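Side-chain contacts in major capsid protein P2 (Pseudoalteromonas phage pm2, PDB 2VVF), which serves as the major capsid protein of the virion, forming homotrimers whose subunits carry a double jelly-roll: residues 21-26 with 30-35; 47-52 with 81-86; 150-155 with 162-167; 173-178 with 242-247. One frame throughout, in Å; residues are numbered along the deposited sequence.

Contact 1: 21-26 with 30-35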
loop_
_atom_site.group_PDB
_atom_site.type_symbol
_atom_site.label_atom_id
_atom_site.label_comp_id
_atom_site.label_asym_id
_atom_site.label_seq_id
_atom_site.Cartn_x
_atom_site.Cartn_y
_atom_site.Cartn_z
ATOM N N ILE A 21 -31.461 5.464 9.226
ATOM C CA ILE A 21 -30.375 5.616 10.183
ATOM C C ILE A 21 -30.135 7.106 10.380
ATOM O O ILE A 21 -29.390 7.732 9.627
ATOM C CB ILE A 21 -29.088 4.900 9.721
ATOM C CG1 ILE A 21 -29.307 3.388 9.674
ATOM C CG2 ILE A 21 -27.926 5.245 10.650
ATOM C CD1 ILE A 21 -28.092 2.614 9.222
ATOM N N LYS A 22 -30.810 7.680 11.368
ATOM C CA LYS A 22 -30.683 9.103 11.645
ATOM C C LYS A 22 -29.399 9.393 12.408
ATOM O O LYS A 22 -29.216 8.937 13.537
ATOM C CB LYS A 22 -31.903 9.614 12.411
ATOM C CG LYS A 22 -33.226 9.207 11.784
ATOM C CD LYS A 22 -34.381 10.019 12.336
ATOM C CE LYS A 22 -35.633 9.830 11.496
ATOM N NZ LYS A 22 -36.688 10.823 11.835
ATOM N N LEU A 23 -28.505 10.139 11.772
ATOM C CA LEU A 23 -27.220 10.472 12.370
ATOM C C LEU A 23 -27.250 11.804 13.109
ATOM O O LEU A 23 -27.734 12.810 12.585
ATOM C CB LEU A 23 -26.123 10.474 11.305
ATOM C CG LEU A 23 -26.060 9.219 10.431
ATOM C CD1 LEU A 23 -25.243 9.476 9.176
ATOM C CD2 LEU A 23 -25.490 8.047 11.218
ATOM N N PRO A 24 -26.726 11.798 14.329
ATOM C CA PRO A 24 -26.668 12.997 15.152
ATOM C C PRO A 24 -25.721 14.024 14.542
ATOM O O PRO A 24 -24.599 13.698 14.155
ATOM C CB PRO A 24 -26.105 12.473 16.471
ATOM C CG PRO A 24 -26.639 11.084 16.562
ATOM C CD PRO A 24 -26.783 10.572 15.145
ATOM N N ILE A 25 -26.189 15.264 14.449
ATOM C CA ILE A 25 -25.399 16.344 13.871
ATOM C C ILE A 25 -24.397 16.922 14.866
ATOM O O ILE A 25 -24.656 16.965 16.070
ATOM C CB ILE A 25 -26.304 17.448 13.288
ATOM C CG1 ILE A 25 -26.914 16.993 11.959
ATOM C CG2 ILE A 25 -25.519 18.740 13.109
ATOM C CD1 ILE A 25 -27.920 15.876 12.099
ATOM N N GLY A 26 -23.253 17.368 14.357
ATOM C CA GLY A 26 -22.229 17.961 15.206
ATOM C C GLY A 26 -20.808 17.555 14.828
ATOM O O GLY A 26 -19.910 18.396 14.778
ATOM N N GLU A 30 -16.509 9.446 9.325
ATOM C CA GLU A 30 -15.535 8.936 8.370
ATOM C C GLU A 30 -16.002 7.607 7.789
ATOM O O GLU A 30 -15.905 7.374 6.582
ATOM C CB GLU A 30 -14.175 8.765 9.045
ATOM C CG GLU A 30 -13.724 9.978 9.837
ATOM C CD GLU A 30 -12.255 9.922 10.199
ATOM O OE1 GLU A 30 -11.686 8.811 10.207
ATOM O OE2 GLU A 30 -11.669 10.989 10.477
ATOM N N VAL A 31 -16.509 6.739 8.659
ATOM C CA VAL A 31 -17.005 5.430 8.248
ATOM C C VAL A 31 -18.187 5.003 9.107
ATOM O O VAL A 31 -18.235 5.289 10.305
ATOM C CB VAL A 31 -15.898 4.356 8.286
ATOM C CG1 VAL A 31 -16.400 3.058 7.676
ATOM C CG2 VAL A 31 -14.647 4.841 7.568
ATOM N N ILE A 32 -19.133 4.308 8.486
ATOM C CA ILE A 32 -20.302 3.796 9.189
ATOM C C ILE A 32 -20.429 2.302 8.903
ATOM O O ILE A 32 -20.673 1.894 7.766
ATOM C CB ILE A 32 -21.584 4.566 8.811
ATOM C CG1 ILE A 32 -21.608 5.928 9.509
ATOM C CG2 ILE A 32 -22.819 3.751 9.173
ATOM C CD1 ILE A 32 -22.613 6.899 8.928
ATOM N N ASP A 33 -20.226 1.489 9.936
ATOM C CA ASP A 33 -20.300 0.039 9.796
ATOM C C ASP A 33 -21.702 -0.480 10.089
ATOM O O ASP A 33 -22.179 -0.406 11.220
ATOM C CB ASP A 33 -19.274 -0.643 10.704
ATOM C CG ASP A 33 -17.875 -0.075 10.535
ATOM O OD1 ASP A 33 -17.443 0.117 9.379
ATOM O OD2 ASP A 33 -17.209 0.187 11.558
ATOM N N LEU A 34 -22.360 -1.007 9.061
ATOM C CA LEU A 34 -23.710 -1.531 9.210
ATOM C C LEU A 34 -23.726 -3.053 9.283
ATOM O O LEU A 34 -23.393 -3.736 8.316
ATOM C CB LEU A 34 -24.607 -1.047 8.067
ATOM C CG LEU A 34 -26.037 -1.596 8.049
ATOM C CD1 LEU A 34 -26.834 -1.065 9.231
ATOM C CD2 LEU A 34 -26.728 -1.261 6.735
ATOM N N ARG A 35 -24.120 -3.575 10.439
ATOM C CA ARG A 35 -24.203 -5.015 10.644
ATOM C C ARG A 35 -25.609 -5.489 10.293
ATOM O O ARG A 35 -26.594 -4.869 10.685
ATOM C CB ARG A 35 -23.871 -5.364 12.099
ATOM C CG ARG A 35 -23.796 -6.856 12.382
ATOM C CD ARG A 35 -23.293 -7.126 13.790
ATOM N NE ARG A 35 -21.841 -6.999 13.894
ATOM C CZ ARG A 35 -20.975 -7.835 13.332
ATOM N NH1 ARG A 35 -21.411 -8.863 12.618
ATOM N NH2 ARG A 35 -19.674 -7.645 13.482
#
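Leu23 and Ile32 meet tip to tip, each pushing its outermost methyl groups toward the other. Ile32 CD1 comes to 3.7 Å from Leu23 CD1 and 3.9 Å from Leu23 CD2, so the end of the isoleucine is set against the fork of the leucine. The reach of Ile32 comes from its torsions: CG1 stands anti to the carbonyl carbon (chi1 -76°) and CD1 continues in an extended line, with chi2 at 164°. Two residues away on each strand, Ile21 and Leu34 make the second touch, Ile21 CD1 to Leu34 CD1 at 3.9 Å, with the two side chains crossing at a slant. Their conformations differ: Ile21 is extended through chi2, whereas Leu34 holds CG anti to its backbone N (chi1 176°) and offers a single methyl branch. All four residues are buried and apolar, and the CA atoms of Leu23 and Ile32 are 10.1 Å apart, a spacing bridged by side chains. This is the packing of two facing sheets in the N-terminal jelly roll. Strand 18-23 is bonded through Ile21 and Leu23 to strand 114-120, and Ile21 also lies against Ile116 and Phe118. Strand 28-37 runs between strands 80-84 and 128-136, where Glu30 and Val31 both face Gln134 in a classic beta bulge, and its Ile32 also packs on Phe83 and Phe85.

Contact 2: 47-52 with 81-86; sequences VRVELD and VSFHFV
Phe83 swings its ring toward strand 44-51 by placing CG anti to the carbonyl carbon (chi1 -75°), while Val47 turns CG1 anti to its backbone N (chi1 -175°), which sends that methyl to the far end of the ring. The two side chains come from opposite sheets of the N-terminal jelly-roll sandwich, and they approach from opposite directions. Val47 CG1 lies at the ring edge, near the plane, 4.2 Å from Phe83 CZ. Val49, two residues further on and on the same side of its strand, adds a looser touch. The contact therefore rests on one aromatic ring whose outer end reaches two valine side chains, with the backbones of Val49 and Phe83 still 10.1 Å apart at their CA atoms. All three residues are buried, and dispersion between hydrocarbon groups carries the meeting. Phe85, which follows on the same segment, stops a little short of Val49, with Phe85 CE1 4.7 Å from Val49 CG1. Around this pair the core is filled in by Ile116 of strand 114-120 and Leu65 of helix 63-71, both against Phe83, and by Phe118 against Val47. The neighbouring Ser82 belongs to the other side of its strand, where its OG bonds to Tyr205 OH of a second subunit. The remaining valine touch runs from Val49 CG2 to Phe83 CE1, at 4.4 Å.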
loop_
_atom_site.group_PDB
_atom_site.type_symbol
_atom_site.label_atom_id
_atom_site.label_comp_id
_atom_site.label_asym_id
_atom_site.label_seq_id
_atom_site.Cartn_x
_atom_site.Cartn_y
_atom_site.Cartn_z
ATOM N N VAL A 47 -31.362 2.415 -0.978
ATOM C CA VAL A 47 -30.529 3.029 0.045
ATOM C C VAL A 47 -30.199 4.457 -0.374
ATOM O O VAL A 47 -29.590 4.683 -1.418
ATOM C CB VAL A 47 -29.255 2.207 0.299
ATOM C CG1 VAL A 47 -28.464 2.797 1.459
ATOM C CG2 VAL A 47 -29.610 0.751 0.567
ATOM N N ARG A 48 -30.634 5.422 0.428
ATOM C CA ARG A 48 -30.395 6.822 0.116
ATOM C C ARG A 48 -29.738 7.568 1.265
ATOM O O ARG A 48 -30.202 7.517 2.404
ATOM C CB ARG A 48 -31.704 7.520 -0.268
ATOM C CG ARG A 48 -32.725 6.614 -0.942
ATOM C CD ARG A 48 -34.142 7.148 -0.773
ATOM N NE ARG A 48 -34.744 6.724 0.490
ATOM C CZ ARG A 48 -35.573 5.692 0.617
ATOM N NH1 ARG A 48 -35.904 4.968 -0.443
ATOM N NH2 ARG A 48 -36.071 5.381 1.807
ATOM N N VAL A 49 -28.659 8.275 0.948
ATOM C CA VAL A 49 -27.957 9.095 1.922
ATOM C C VAL A 49 -28.469 10.516 1.723
ATOM O O VAL A 49 -28.275 11.108 0.661
ATOM C CB VAL A 49 -26.429 9.012 1.732
ATOM C CG1 VAL A 49 -25.723 9.964 2.677
ATOM C CG2 VAL A 49 -25.943 7.585 1.943
ATOM N N GLU A 50 -29.173 11.039 2.720
ATOM C CA GLU A 50 -29.756 12.370 2.609
ATOM C C GLU A 50 -29.201 13.389 3.595
ATOM O O GLU A 50 -29.104 13.129 4.794
ATOM C CB GLU A 50 -31.278 12.301 2.731
ATOM C CG GLU A 50 -31.923 11.263 1.829
ATOM C CD GLU A 50 -33.431 11.260 1.942
ATOM O OE1 GLU A 50 -33.955 11.827 2.923
ATOM O OE2 GLU A 50 -34.093 10.694 1.047
ATOM N N LEU A 51 -28.862 14.561 3.070
ATOM C CA LEU A 51 -28.356 15.660 3.879
ATOM C C LEU A 51 -29.368 16.795 3.797
ATOM O O LEU A 51 -29.558 17.390 2.735
ATOM C CB LEU A 51 -27.005 16.139 3.344
ATOM C CG LEU A 51 -25.865 15.120 3.255
ATOM C CD1 LEU A 51 -24.521 15.834 3.200
ATOM C CD2 LEU A 51 -25.911 14.147 4.422
ATOM N N ASP A 52 -30.043 17.070 4.908
ATOM C CA ASP A 52 -31.051 18.124 4.945
ATOM C C ASP A 52 -32.242 17.795 4.045
ATOM O O ASP A 52 -32.866 18.689 3.476
ATOM C CB ASP A 52 -30.440 19.473 4.551
ATOM C CG ASP A 52 -29.816 20.198 5.728
ATOM O OD1 ASP A 52 -29.785 19.622 6.835
ATOM O OD2 ASP A 52 -29.355 21.346 5.549
ATOM N N VAL A 81 -21.391 -4.359 6.326
ATOM C CA VAL A 81 -21.121 -3.542 5.149
ATOM C C VAL A 81 -20.865 -2.115 5.617
ATOM O O VAL A 81 -21.642 -1.554 6.391
ATOM C CB VAL A 81 -22.258 -3.627 4.109
ATOM C CG1 VAL A 81 -23.509 -2.933 4.619
ATOM C CG2 VAL A 81 -21.807 -3.036 2.779
ATOM N N SER A 82 -19.745 -1.546 5.187
ATOM C CA SER A 82 -19.363 -0.210 5.621
ATOM C C SER A 82 -19.588 0.883 4.589
ATOM O O SER A 82 -19.480 0.655 3.386
ATOM C CB SER A 82 -17.901 -0.196 6.077
ATOM O OG SER A 82 -17.659 -1.184 7.065
ATOM N N PHE A 83 -19.876 2.082 5.085
ATOM C CA PHE A 83 -20.055 3.255 4.244
ATOM C C PHE A 83 -18.766 4.045 4.365
ATOM O O PHE A 83 -18.547 4.734 5.361
ATOM C CB PHE A 83 -21.216 4.112 4.753
ATOM C CG PHE A 83 -22.574 3.549 4.444
ATOM C CD1 PHE A 83 -23.319 4.040 3.384
ATOM C CD2 PHE A 83 -23.120 2.550 5.233
ATOM C CE1 PHE A 83 -24.576 3.529 3.108
ATOM C CE2 PHE A 83 -24.376 2.040 4.961
ATOM C CZ PHE A 83 -25.102 2.530 3.898
ATOM N N HIS A 84 -17.891 3.908 3.375
ATOM C CA HIS A 84 -16.613 4.604 3.396
ATOM C C HIS A 84 -16.726 6.012 2.826
ATOM O O HIS A 84 -16.630 6.209 1.613
ATOM C CB HIS A 84 -15.557 3.815 2.619
ATOM C CG HIS A 84 -15.157 2.529 3.274
ATOM N ND1 HIS A 84 -14.092 2.438 4.144
ATOM C CD2 HIS A 84 -15.673 1.282 3.178
ATOM C CE1 HIS A 84 -13.973 1.190 4.560
ATOM N NE2 HIS A 84 -14.921 0.468 3.989
ATOM N N PHE A 85 -16.919 6.992 3.702
ATOM C CA PHE A 85 -17.002 8.379 3.265
ATOM C C PHE A 85 -15.588 8.853 2.979
ATOM O O PHE A 85 -15.310 9.435 1.930
ATOM C CB PHE A 85 -17.692 9.238 4.321
ATOM C CG PHE A 85 -19.115 8.837 4.571
ATOM C CD1 PHE A 85 -20.085 9.062 3.611
ATOM C CD2 PHE A 85 -19.467 8.160 5.726
ATOM C CE1 PHE A 85 -21.391 8.662 3.817
ATOM C CE2 PHE A 85 -20.770 7.757 5.938
ATOM C CZ PHE A 85 -21.734 8.007 4.982
ATOM N N VAL A 86 -14.678 8.526 3.888
ATOM C CA VAL A 86 -13.270 8.829 3.696
ATOM C C VAL A 86 -12.763 7.806 2.681
ATOM O O VAL A 86 -12.977 6.603 2.846
ATOM C CB VAL A 86 -12.494 8.715 5.023
ATOM C CG1 VAL A 86 -11.002 8.566 4.764
ATOM C CG2 VAL A 86 -12.778 9.916 5.913
#

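Contact 3: 150-155 with 162-167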
loop_
_atom_site.group_PDB
_atom_site.type_symbol
_atom_site.label_atom_id
_atom_site.label_comp_id
_atom_site.label_asym_id
_atom_site.label_seq_id
_atom_site.Cartn_x
_atom_site.Cartn_y
_atom_site.Cartn_z
ATOM N N PHE A 150 -28.541 5.864 -13.020
ATOM C CA PHE A 150 -29.138 6.166 -14.319
ATOM C C PHE A 150 -29.420 4.868 -15.074
ATOM O O PHE A 150 -28.629 3.927 -15.024
ATOM C CB PHE A 150 -28.218 7.062 -15.154
ATOM C CG PHE A 150 -27.827 8.340 -14.470
ATOM C CD1 PHE A 150 -28.680 9.431 -14.470
ATOM C CD2 PHE A 150 -26.597 8.458 -13.845
ATOM C CE1 PHE A 150 -28.323 10.609 -13.843
ATOM C CE2 PHE A 150 -26.234 9.633 -13.215
ATOM C CZ PHE A 150 -27.099 10.710 -13.215
ATOM N N PHE A 151 -30.557 4.816 -15.760
ATOM C CA PHE A 151 -30.931 3.631 -16.523
ATOM C C PHE A 151 -31.071 3.978 -17.998
ATOM O O PHE A 151 -31.804 4.896 -18.363
ATOM C CB PHE A 151 -32.231 3.029 -15.987
ATOM C CG PHE A 151 -32.086 2.383 -14.639
ATOM C CD1 PHE A 151 -31.849 1.023 -14.529
ATOM C CD2 PHE A 151 -32.170 3.140 -13.481
ATOM C CE1 PHE A 151 -31.707 0.428 -13.289
ATOM C CE2 PHE A 151 -32.033 2.552 -12.239
ATOM C CZ PHE A 151 -31.800 1.194 -12.142
ATOM N N LYS A 152 -30.342 3.259 -18.842
ATOM C CA LYS A 152 -30.378 3.525 -20.271
ATOM C C LYS A 152 -30.395 2.238 -21.082
ATOM O O LYS A 152 -29.895 1.205 -20.639
ATOM C CB LYS A 152 -29.196 4.405 -20.680
ATOM C CG LYS A 152 -29.529 5.884 -20.742
ATOM C CD LYS A 152 -28.610 6.698 -19.853
ATOM C CE LYS A 152 -29.297 7.964 -19.374
ATOM N NZ LYS A 152 -28.509 9.182 -19.705
ATOM N N GLN A 153 -30.983 2.310 -22.270
ATOM C CA GLN A 153 -31.086 1.149 -23.141
ATOM C C GLN A 153 -29.836 0.945 -23.983
ATOM O O GLN A 153 -29.335 1.877 -24.616
ATOM C CB GLN A 153 -32.314 1.260 -24.048
ATOM C CG GLN A 153 -32.572 0.025 -24.897
ATOM C CD GLN A 153 -33.099 -1.139 -24.084
ATOM O OE1 GLN A 153 -33.419 -0.995 -22.905
ATOM N NE2 GLN A 153 -33.193 -2.306 -24.713
ATOM N N LEU A 154 -29.343 -0.288 -23.986
ATOM C CA LEU A 154 -28.173 -0.640 -24.775
ATOM C C LEU A 154 -28.642 -1.511 -25.920
ATOM O O LEU A 154 -29.559 -2.315 -25.774
ATOM C CB LEU A 154 -27.151 -1.404 -23.934
ATOM C CG LEU A 154 -26.286 -0.557 -23.004
ATOM C CD1 LEU A 154 -25.158 -1.390 -22.419
ATOM C CD2 LEU A 154 -25.744 0.666 -23.729
ATOM N N ASN A 155 -28.023 -1.337 -27.073
ATOM C CA ASN A 155 -28.407 -2.126 -28.213
ATOM C C ASN A 155 -27.335 -3.132 -28.479
ATOM O O ASN A 155 -26.213 -3.038 -27.966
ATOM C CB ASN A 155 -28.512 -1.253 -29.453
ATOM C CG ASN A 155 -29.428 -0.091 -29.260
ATOM O OD1 ASN A 155 -29.004 1.069 -29.307
ATOM N ND2 ASN A 155 -30.687 -0.386 -28.960
ATOM N N ALA A 162 -24.984 10.463 -24.110
ATOM C CA ALA A 162 -24.434 11.806 -23.949
ATOM C C ALA A 162 -25.297 12.720 -23.085
ATOM O O ALA A 162 -25.020 13.914 -22.971
ATOM C CB ALA A 162 -24.197 12.441 -25.314
ATOM N N ASP A 163 -26.342 12.164 -22.480
ATOM C CA ASP A 163 -27.246 12.954 -21.649
ATOM C C ASP A 163 -26.986 12.836 -20.149
ATOM O O ASP A 163 -27.893 13.024 -19.341
ATOM C CB ASP A 163 -28.707 12.624 -21.969
ATOM C CG ASP A 163 -29.046 11.165 -21.726
ATOM O OD1 ASP A 163 -28.112 10.338 -21.645
ATOM O OD2 ASP A 163 -30.250 10.846 -21.623
ATOM N N LEU A 164 -25.744 12.545 -19.777
ATOM C CA LEU A 164 -25.388 12.430 -18.366
ATOM C C LEU A 164 -25.282 13.818 -17.740
ATOM O O LEU A 164 -24.688 14.727 -18.322
ATOM C CB LEU A 164 -24.073 11.662 -18.201
ATOM C CG LEU A 164 -24.148 10.146 -18.396
ATOM C CD1 LEU A 164 -22.790 9.502 -18.174
ATOM C CD2 LEU A 164 -25.199 9.523 -17.485
ATOM N N PRO A 165 -25.875 13.984 -16.562
ATOM C CA PRO A 165 -25.856 15.271 -15.875
ATOM C C PRO A 165 -24.439 15.822 -15.755
ATOM O O PRO A 165 -23.499 15.086 -15.454
ATOM C CB PRO A 165 -26.414 14.936 -14.490
ATOM C CG PRO A 165 -27.277 13.743 -14.715
ATOM C CD PRO A 165 -26.592 12.952 -15.791
ATOM N N ARG A 166 -24.293 17.121 -15.991
ATOM C CA ARG A 166 -22.990 17.771 -15.909
ATOM C C ARG A 166 -23.008 18.960 -14.954
ATOM O O ARG A 166 -22.787 20.097 -15.367
ATOM C CB ARG A 166 -22.525 18.224 -17.295
ATOM C CG ARG A 166 -22.097 17.093 -18.215
ATOM C CD ARG A 166 -21.269 17.612 -19.379
ATOM N NE ARG A 166 -22.008 17.584 -20.637
ATOM C CZ ARG A 166 -22.319 18.664 -21.346
ATOM N NH1 ARG A 166 -21.956 19.866 -20.919
ATOM N NH2 ARG A 166 -22.993 18.545 -22.481
ATOM N N PRO A 167 -23.266 18.694 -13.677
ATOM C CA PRO A 167 -23.291 19.753 -12.672
ATOM C C PRO A 167 -21.996 20.559 -12.728
ATOM O O PRO A 167 -20.902 20.001 -12.652
ATOM C CB PRO A 167 -23.391 18.984 -11.347
ATOM C CG PRO A 167 -22.990 17.577 -11.673
ATOM C CD PRO A 167 -23.429 17.360 -13.078
#
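The Phe150 ring carries Leu164 on one face: Leu164 CD2 sits 4.0 Å above the plane, shifted toward the rim, in a CH-pi contact 20° off the ring normal. Pro165 closes on the outer end of the same ring, with its CG 3.4 Å from Phe150 CZ and its CD 3.5 Å from Phe150 CE1. Further along the strand, Lys152 bends at chi2 and chi4 to bring its ammonium group to the carboxylate of Asp163. The two are paired as a salt bridge, although the modelled separation is too short to be trusted and the exact position of both ends is doubtful. Asp163 is exposed, so solvent probably tempers this charge pair. Backbone hydrogen bonds of Phe150 with Ile256 and of Lys152 with Ala254 hold the strand beside strand 252-263 in its sheet. What results is a loop, running between strands 157-161 and 171-178, folded back on strand 143-154 at the surface of the C-terminal jelly roll.

Contact 4: 173-178 with 242-247; sequences AAIHIK and LRLKID
Across the interior of the C-terminal jelly roll, Ile175 and Ile177 of one sheet face Leu244 and Ile246 of the other. Leu244 is the middle member: its CD2 lies 3.8 Å from Ile177 CD1 and 4.3 Å from Ile175 CG2, so a single methyl serves both. Ile177 and Leu244 reach toward each other tip to tip. In Ile177, CG1 is anti to its carbonyl carbon (chi1 -61°), and chi2, at 143° short of fully extended, carries CD1 on to the facing sheet. The same CD1 also meets Ile246, with Ile246 CG1 4.2 Å away, and thus fits between two residues of the partner strand much as Leu244 CD2 does between Ile175 and Ile177. Strands 173-178 and 242-247 run in nearly the same direction, 30° apart, with their axes 11.1 Å from each other at closest approach. Such a modest twist at this spacing is that of aligned face-to-face sheet packing in a beta sandwich, the form a jelly roll takes. The apolar filling continues past the four residues, since Ile256 touches Ile175 and Ile177, and Phe187 of strand 182-189 lies against Leu244. Alternate residues turn away from this interior: buried His176 is hydrogen-bonded through ND1 to Thr220 OG1 and through NE2 to Glu259 OE2, while Arg243 NH1 forms a salt bridge with Glu160 OE1.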
loop_
_atom_site.group_PDB
_atom_site.type_symbol
_atom_site.label_atom_id
_atom_site.label_comp_id
_atom_site.label_asym_id
_atom_site.label_seq_id
_atom_site.Cartn_x
_atom_site.Cartn_y
_atom_site.Cartn_z
ATOM N N ALA A 173 -15.537 10.869 -10.713
ATOM C CA ALA A 173 -14.481 9.950 -10.309
ATOM C C ALA A 173 -14.485 8.696 -11.174
ATOM O O ALA A 173 -13.429 8.207 -11.576
ATOM C CB ALA A 173 -14.631 9.583 -8.838
ATOM N N ALA A 174 -15.677 8.178 -11.456
ATOM C CA ALA A 174 -15.799 6.974 -12.264
ATOM C C ALA A 174 -17.203 6.769 -12.815
ATOM O O ALA A 174 -18.161 7.383 -12.354
ATOM C CB ALA A 174 -15.366 5.758 -11.462
ATOM N N ILE A 175 -17.307 5.892 -13.806
ATOM C CA ILE A 175 -18.585 5.548 -14.414
ATOM C C ILE A 175 -18.648 4.030 -14.526
ATOM O O ILE A 175 -17.734 3.403 -15.058
ATOM C CB ILE A 175 -18.756 6.214 -15.790
ATOM C CG1 ILE A 175 -18.754 7.737 -15.654
ATOM C CG2 ILE A 175 -20.036 5.735 -16.458
ATOM C CD1 ILE A 175 -18.489 8.462 -16.960
ATOM N N HIS A 176 -19.707 3.438 -13.992
ATOM C CA HIS A 176 -19.856 1.989 -14.031
ATOM C C HIS A 176 -21.054 1.570 -14.870
ATOM O O HIS A 176 -22.196 1.859 -14.521
ATOM C CB HIS A 176 -19.985 1.421 -12.616
ATOM C CG HIS A 176 -18.958 1.943 -11.661
ATOM N ND1 HIS A 176 -17.719 1.359 -11.509
ATOM C CD2 HIS A 176 -18.983 2.997 -10.811
ATOM C CE1 HIS A 176 -17.026 2.030 -10.607
ATOM N NE2 HIS A 176 -17.771 3.027 -10.168
ATOM N N ILE A 177 -20.782 0.887 -15.976
ATOM C CA ILE A 177 -21.837 0.406 -16.859
ATOM C C ILE A 177 -22.210 -1.021 -16.474
ATOM O O ILE A 177 -21.435 -1.955 -16.680
ATOM C CB ILE A 177 -21.420 0.498 -18.337
ATOM C CG1 ILE A 177 -21.132 1.951 -18.720
ATOM C CG2 ILE A 177 -22.496 -0.103 -19.234
ATOM C CD1 ILE A 177 -19.976 2.109 -19.682
ATOM N N LYS A 178 -23.393 -1.180 -15.892
ATOM C CA LYS A 178 -23.860 -2.490 -15.463
ATOM C C LYS A 178 -24.679 -3.175 -16.549
ATOM O O LYS A 178 -25.885 -2.950 -16.670
ATOM C CB LYS A 178 -24.673 -2.372 -14.175
ATOM C CG LYS A 178 -23.889 -1.814 -12.999
ATOM C CD LYS A 178 -24.249 -2.535 -11.711
ATOM C CE LYS A 178 -25.426 -1.871 -11.016
ATOM N NZ LYS A 178 -25.892 -2.658 -9.842
ATOM N N LEU A 242 -20.247 15.485 -23.661
ATOM C CA LEU A 242 -19.703 14.452 -22.787
ATOM C C LEU A 242 -20.377 13.173 -23.274
ATOM O O LEU A 242 -21.546 12.921 -22.969
ATOM C CB LEU A 242 -20.089 14.739 -21.335
ATOM C CG LEU A 242 -19.320 14.031 -20.218
ATOM C CD1 LEU A 242 -19.348 12.522 -20.402
ATOM C CD2 LEU A 242 -17.895 14.547 -20.126
ATOM N N ARG A 243 -19.665 12.408 -24.094
ATOM C CA ARG A 243 -20.247 11.227 -24.717
ATOM C C ARG A 243 -19.629 9.882 -24.356
ATOM O O ARG A 243 -18.437 9.778 -24.072
ATOM C CB ARG A 243 -20.263 11.408 -26.235
ATOM C CG ARG A 243 -20.850 10.248 -27.008
ATOM C CD ARG A 243 -21.062 10.645 -28.455
ATOM N NE ARG A 243 -21.579 12.006 -28.570
ATOM C CZ ARG A 243 -22.864 12.303 -28.734
ATOM N NH1 ARG A 243 -23.764 11.334 -28.811
ATOM N NH2 ARG A 243 -23.248 13.569 -28.822
ATOM N N LEU A 244 -20.459 8.847 -24.419
ATOM C CA LEU A 244 -20.043 7.481 -24.133
ATOM C C LEU A 244 -20.514 6.597 -25.284
ATOM O O LEU A 244 -21.704 6.558 -25.594
ATOM C CB LEU A 244 -20.689 7.009 -22.827
ATOM C CG LEU A 244 -19.899 6.098 -21.885
ATOM C CD1 LEU A 244 -18.608 6.765 -21.437
ATOM C CD2 LEU A 244 -20.755 5.732 -20.682
ATOM N N LYS A 245 -19.579 5.910 -25.934
ATOM C CA LYS A 245 -19.914 5.023 -27.045
ATOM C C LYS A 245 -19.762 3.573 -26.604
ATOM O O LYS A 245 -18.646 3.078 -26.437
ATOM C CB LYS A 245 -19.024 5.309 -28.255
ATOM C CG LYS A 245 -19.300 6.645 -28.929
ATOM C CD LYS A 245 -18.596 6.742 -30.274
ATOM C CE LYS A 245 -19.088 7.939 -31.073
ATOM N NZ LYS A 245 -18.013 8.946 -31.287
ATOM N N ILE A 246 -20.891 2.903 -26.394
ATOM C CA ILE A 246 -20.882 1.525 -25.921
ATOM C C ILE A 246 -21.139 0.493 -27.010
ATOM O O ILE A 246 -22.164 0.534 -27.691
ATOM C CB ILE A 246 -21.850 1.332 -24.742
ATOM C CG1 ILE A 246 -21.515 2.308 -23.612
ATOM C CG2 ILE A 246 -21.812 -0.107 -24.251
ATOM C CD1 ILE A 246 -22.548 3.395 -23.420
ATOM N N ASP A 247 -20.213 -0.451 -27.143
ATOM C CA ASP A 247 -20.345 -1.531 -28.112
ATOM C C ASP A 247 -20.834 -2.772 -27.376
ATOM O O ASP A 247 -20.063 -3.442 -26.690
ATOM C CB ASP A 247 -19.001 -1.818 -28.786
ATOM C CG ASP A 247 -18.756 -0.938 -29.999
ATOM O OD1 ASP A 247 -19.455 0.088 -30.146
ATOM O OD2 ASP A 247 -17.857 -1.267 -30.801
#

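Contacts 1, 2 and 4 are buried and purely apolar, each spanning the two sheets of a jelly roll; contact 3 lies at the surface and adds an aromatic face and a charge pair. Contacts 1 and 2 share the N-terminal sandwich, their centres about 8 Å apart, and are joined where strands 28-37 and 80-84 pair, as in Ile32 O to Phe83 N at 2.8 Å. Contacts 3 and 4 share the C-terminal one, again about 8 Å between centres, touching through Leu154 and Ile246. Contact 1 lies about 31 Å, centre to centre, from contacts 3 and 4. Segments of contacts 1 and 2 also meet a second subunit, which those of contacts 3 and 4 do not.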